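PDB 1AXD: glutathione s-transferase I from Zea mays, which catalyses the conjugation of glutathione to electrophilic compounds, herbicides among them, and so takes part in their detoxification in maize. Local coordinates for residues P2-G7 against D27-P32. Numbering follows the deposited sequence.
Sequences PMKLYG and DYEIVP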
ATOM      1  N   PRO A   2      -7.420  -6.643  26.197  1.00 57.87           N
ATOM      2  CA  PRO A   2      -6.430  -5.892  25.420  1.00 53.16           C
ATOM      3  C   PRO A   2      -5.938  -6.632  24.182  1.00 49.66           C
ATOM      4  O   PRO A   2      -5.702  -7.833  24.252  1.00 49.15           O
ATOM      5  CB  PRO A   2      -5.309  -5.670  26.433  1.00 53.15           C
ATOM      6  CG  PRO A   2      -5.346  -6.916  27.245  1.00 52.89           C
ATOM      7  CD  PRO A   2      -6.828  -7.150  27.452  1.00 56.76           C
ATOM      8  N   MET A   3      -5.855  -5.927  23.057  1.00 43.22           N
ATOM      9  CA  MET A   3      -5.370  -6.499  21.807  1.00 38.65           C
ATOM     10  C   MET A   3      -3.885  -6.688  21.983  1.00 35.64           C
ATOM     11  O   MET A   3      -3.274  -5.891  22.671  1.00 31.24           O
ATOM     12  CB  MET A   3      -5.600  -5.520  20.647  1.00 38.51           C
ATOM     13  CG  MET A   3      -7.034  -5.058  20.418  1.00 34.79           C
ATOM     14  SD  MET A   3      -7.141  -3.921  18.981  1.00 37.84           S
ATOM     15  CE  MET A   3      -7.518  -2.431  19.746  1.00 33.03           C
ATOM     16  N   LYS A   4      -3.304  -7.733  21.405  1.00 34.62           N
ATOM     17  CA  LYS A   4      -1.861  -7.942  21.530  1.00 34.97           C
ATOM     18  C   LYS A   4      -1.203  -7.573  20.242  1.00 32.55           C
ATOM     19  O   LYS A   4      -1.557  -8.131  19.215  1.00 33.35           O
ATOM     20  CB  LYS A   4      -1.514  -9.402  21.837  1.00 38.46           C
ATOM     21  CG  LYS A   4      -2.426 -10.117  22.813  1.00 48.91           C
ATOM     22  CD  LYS A   4      -2.473  -9.441  24.155  1.00 57.81           C
ATOM     23  CE  LYS A   4      -3.540 -10.077  25.027  1.00 64.71           C
ATOM     24  NZ  LYS A   4      -3.793  -9.254  26.245  1.00 70.10           N
ATOM     25  N   LEU A   5      -0.272  -6.626  20.284  1.00 30.30           N
ATOM     26  CA  LEU A   5       0.464  -6.201  19.098  1.00 28.01           C
ATOM     27  C   LEU A   5       1.781  -6.950  19.108  1.00 28.08           C
ATOM     28  O   LEU A   5       2.555  -6.796  20.040  1.00 26.22           O
ATOM     29  CB  LEU A   5       0.689  -4.683  19.120  1.00 25.60           C
ATOM     30  CG  LEU A   5       1.399  -3.997  17.949  1.00 22.71           C
ATOM     31  CD1 LEU A   5       0.620  -4.187  16.620  1.00 19.96           C
ATOM     32  CD2 LEU A   5       1.508  -2.503  18.286  1.00 21.68           C
ATOM     33  N   TYR A   6       2.020  -7.764  18.088  1.00 26.53           N
ATOM     34  CA  TYR A   6       3.228  -8.562  18.013  1.00 26.84           C
ATOM     35  C   TYR A   6       4.356  -7.932  17.275  1.00 30.40           C
ATOM     36  O   TYR A   6       4.178  -7.530  16.133  1.00 33.00           O
ATOM     37  CB  TYR A   6       2.894  -9.913  17.399  1.00 28.17           C
ATOM     38  CG  TYR A   6       1.957 -10.730  18.251  1.00 27.73           C
ATOM     39  CD1 TYR A   6       2.436 -11.421  19.356  1.00 28.62           C
ATOM     40  CD2 TYR A   6       0.596 -10.824  17.948  1.00 26.87           C
ATOM     41  CE1 TYR A   6       1.604 -12.189  20.140  1.00 30.23           C
ATOM     42  CE2 TYR A   6      -0.256 -11.594  18.734  1.00 30.14           C
ATOM     43  CZ  TYR A   6       0.265 -12.278  19.829  1.00 33.06           C
ATOM     44  OH  TYR A   6      -0.517 -13.085  20.618  1.00 39.74           O
ATOM     45  N   GLY A   7       5.522  -7.871  17.911  1.00 30.79           N
ATOM     46  CA  GLY A   7       6.694  -7.294  17.282  1.00 26.68           C
ATOM     47  C   GLY A   7       7.565  -6.539  18.263  1.00 29.18           C
ATOM     48  O   GLY A   7       7.091  -6.112  19.301  1.00 32.87           O
ATOM     49  N   ASP A  27      -7.118  -0.506  23.670  1.00 44.19           N
ATOM     50  CA  ASP A  27      -6.586  -1.288  24.783  1.00 43.67           C
ATOM     51  C   ASP A  27      -5.650  -2.282  24.128  1.00 38.00           C
ATOM     52  O   ASP A  27      -6.114  -3.114  23.364  1.00 34.72           O
ATOM     53  CB  ASP A  27      -7.735  -2.023  25.498  1.00 51.70           C
ATOM     54  CG  ASP A  27      -7.408  -2.385  26.950  1.00 58.63           C
ATOM     55  OD1 ASP A  27      -6.298  -2.059  27.435  1.00 63.43           O
ATOM     56  OD2 ASP A  27      -8.280  -2.993  27.613  1.00 60.35           O
ATOM     57  N   TYR A  28      -4.351  -2.181  24.378  1.00 30.48           N
ATOM     58  CA  TYR A  28      -3.416  -3.105  23.752  1.00 30.27           C
ATOM     59  C   TYR A  28      -2.094  -3.201  24.472  1.00 32.91           C
ATOM     60  O   TYR A  28      -1.772  -2.341  25.289  1.00 35.74           O
ATOM     61  CB  TYR A  28      -3.148  -2.682  22.297  1.00 26.37           C
ATOM     62  CG  TYR A  28      -2.058  -1.631  22.165  1.00 27.41           C
ATOM     63  CD1 TYR A  28      -2.323  -0.288  22.433  1.00 26.71           C
ATOM     64  CD2 TYR A  28      -0.751  -1.987  21.823  1.00 29.00           C
ATOM     65  CE1 TYR A  28      -1.325   0.667  22.372  1.00 22.20           C
ATOM     66  CE2 TYR A  28       0.258  -1.032  21.759  1.00 30.71           C
ATOM     67  CZ  TYR A  28      -0.044   0.293  22.035  1.00 30.17           C
ATOM     68  OH  TYR A  28       0.933   1.254  21.954  1.00 35.06           O
ATOM     69  N   GLU A  29      -1.318  -4.219  24.129  1.00 31.46           N
ATOM     70  CA  GLU A  29      -0.004  -4.416  24.701  1.00 33.69           C
ATOM     71  C   GLU A  29       0.890  -4.976  23.637  1.00 31.21           C
ATOM     72  O   GLU A  29       0.395  -5.548  22.685  1.00 28.14           O
ATOM     73  CB  GLU A  29      -0.067  -5.343  25.913  1.00 38.07           C
ATOM     74  CG  GLU A  29      -0.593  -6.721  25.636  1.00 47.05           C
ATOM     75  CD  GLU A  29      -0.655  -7.559  26.894  1.00 54.74           C
ATOM     76  OE1 GLU A  29      -1.437  -7.210  27.809  1.00 55.49           O
ATOM     77  OE2 GLU A  29       0.084  -8.564  26.967  1.00 58.01           O
ATOM     78  N   ILE A  30       2.193  -4.780  23.768  1.00 29.22           N
ATOM     79  CA  ILE A  30       3.129  -5.276  22.775  1.00 28.34           C
ATOM     80  C   ILE A  30       3.751  -6.554  23.238  1.00 27.13           C
ATOM     81  O   ILE A  30       3.994  -6.710  24.419  1.00 31.39           O
ATOM     82  CB  ILE A  30       4.232  -4.238  22.476  1.00 28.61           C
ATOM     83  CG1 ILE A  30       3.596  -2.870  22.229  1.00 24.62           C
ATOM     84  CG2 ILE A  30       5.066  -4.678  21.240  1.00 29.72           C
ATOM     85  CD1 ILE A  30       4.588  -1.776  21.909  1.00 26.89           C
ATOM     86  N   VAL A  31       4.000  -7.466  22.312  1.00 25.89           N
ATOM     87  CA  VAL A  31       4.606  -8.748  22.613  1.00 22.34           C
ATOM     88  C   VAL A  31       5.805  -8.845  21.713  1.00 25.58           C
ATOM     89  O   VAL A  31       5.649  -9.044  20.521  1.00 28.24           O
ATOM     90  CB  VAL A  31       3.595  -9.886  22.337  1.00 21.54           C
ATOM     91  CG1 VAL A  31       4.241 -11.271  22.506  1.00 24.60           C
ATOM     92  CG2 VAL A  31       2.400  -9.749  23.287  1.00 21.09           C
ATOM     93  N   PRO A  32       7.011  -8.597  22.249  1.00 27.23           N
ATOM     94  CA  PRO A  32       8.225  -8.668  21.441  1.00 27.24           C
ATOM     95  C   PRO A  32       8.457 -10.004  20.797  1.00 28.54           C
ATOM     96  O   PRO A  32       8.102 -11.022  21.373  1.00 28.98           O
ATOM     97  CB  PRO A  32       9.326  -8.320  22.447  1.00 29.08           C
ATOM     98  CG  PRO A  32       8.750  -8.740  23.759  1.00 26.03           C
ATOM     99  CD  PRO A  32       7.344  -8.230  23.635  1.00 26.57           C
TER
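The beta-alpha-beta unit that opens the thioredoxin-like domain of this glutathione transferase brings strands 3-6 and 28-31 together as parallel neighbours, with helix 14-24 forming the crossover between them. Strand 28-31 is an outer strand of the sheet; strand 3-6 is an inner one, flanked on its other side by strand 56-59. Five backbone hydrogen bonds join the pair, running from Met3 N to Asp27 O (2.8 Å), then through Glu29 N to Met3 O, Leu5 N to Glu29 O and Val31 N to Leu5 O, and ending with Gly7 N on Val31 O. The Leu5 N bond is nearly straight, 175° at the hydrogen.

Leu5 and Tyr28 lie alongside each other on the face turned to helix 14-24, Leu5 CD2 reaching Tyr28 CE2 at 4.0 Å. Leu5 also packs on Cys17 and Leu21 of that helix, while Tyr28 OH is hydrogen-bonded to Glu22.

Lys4, Glu29, Tyr6 and Val31 occupy the other face. Lys4 and Glu29 run side by side, with Lys4 CD 3.6 Å from Glu29 CG. A bend at chi2 (-59°) turns the lysine chain so that NZ makes a long, weak salt bridge to Glu29 OE1 at 3.5 Å and a weak hydrogen bond back to Pro2 O. Cutting Lys4 back to an alanine removes everything past CB and would probably leave the Glu29 carboxylate without this positive partner, and Glu29 CG without the methylene that packs on it.

Farther along, the Tyr6 ring has a cation-pi contact with Arg48, and its OH is hydrogen-bonded to Gln58. Val31 rests obliquely against this ring, its CB 3.5 Å from Tyr6 CD1 and its CG1 3.7 Å from Tyr6 CE1.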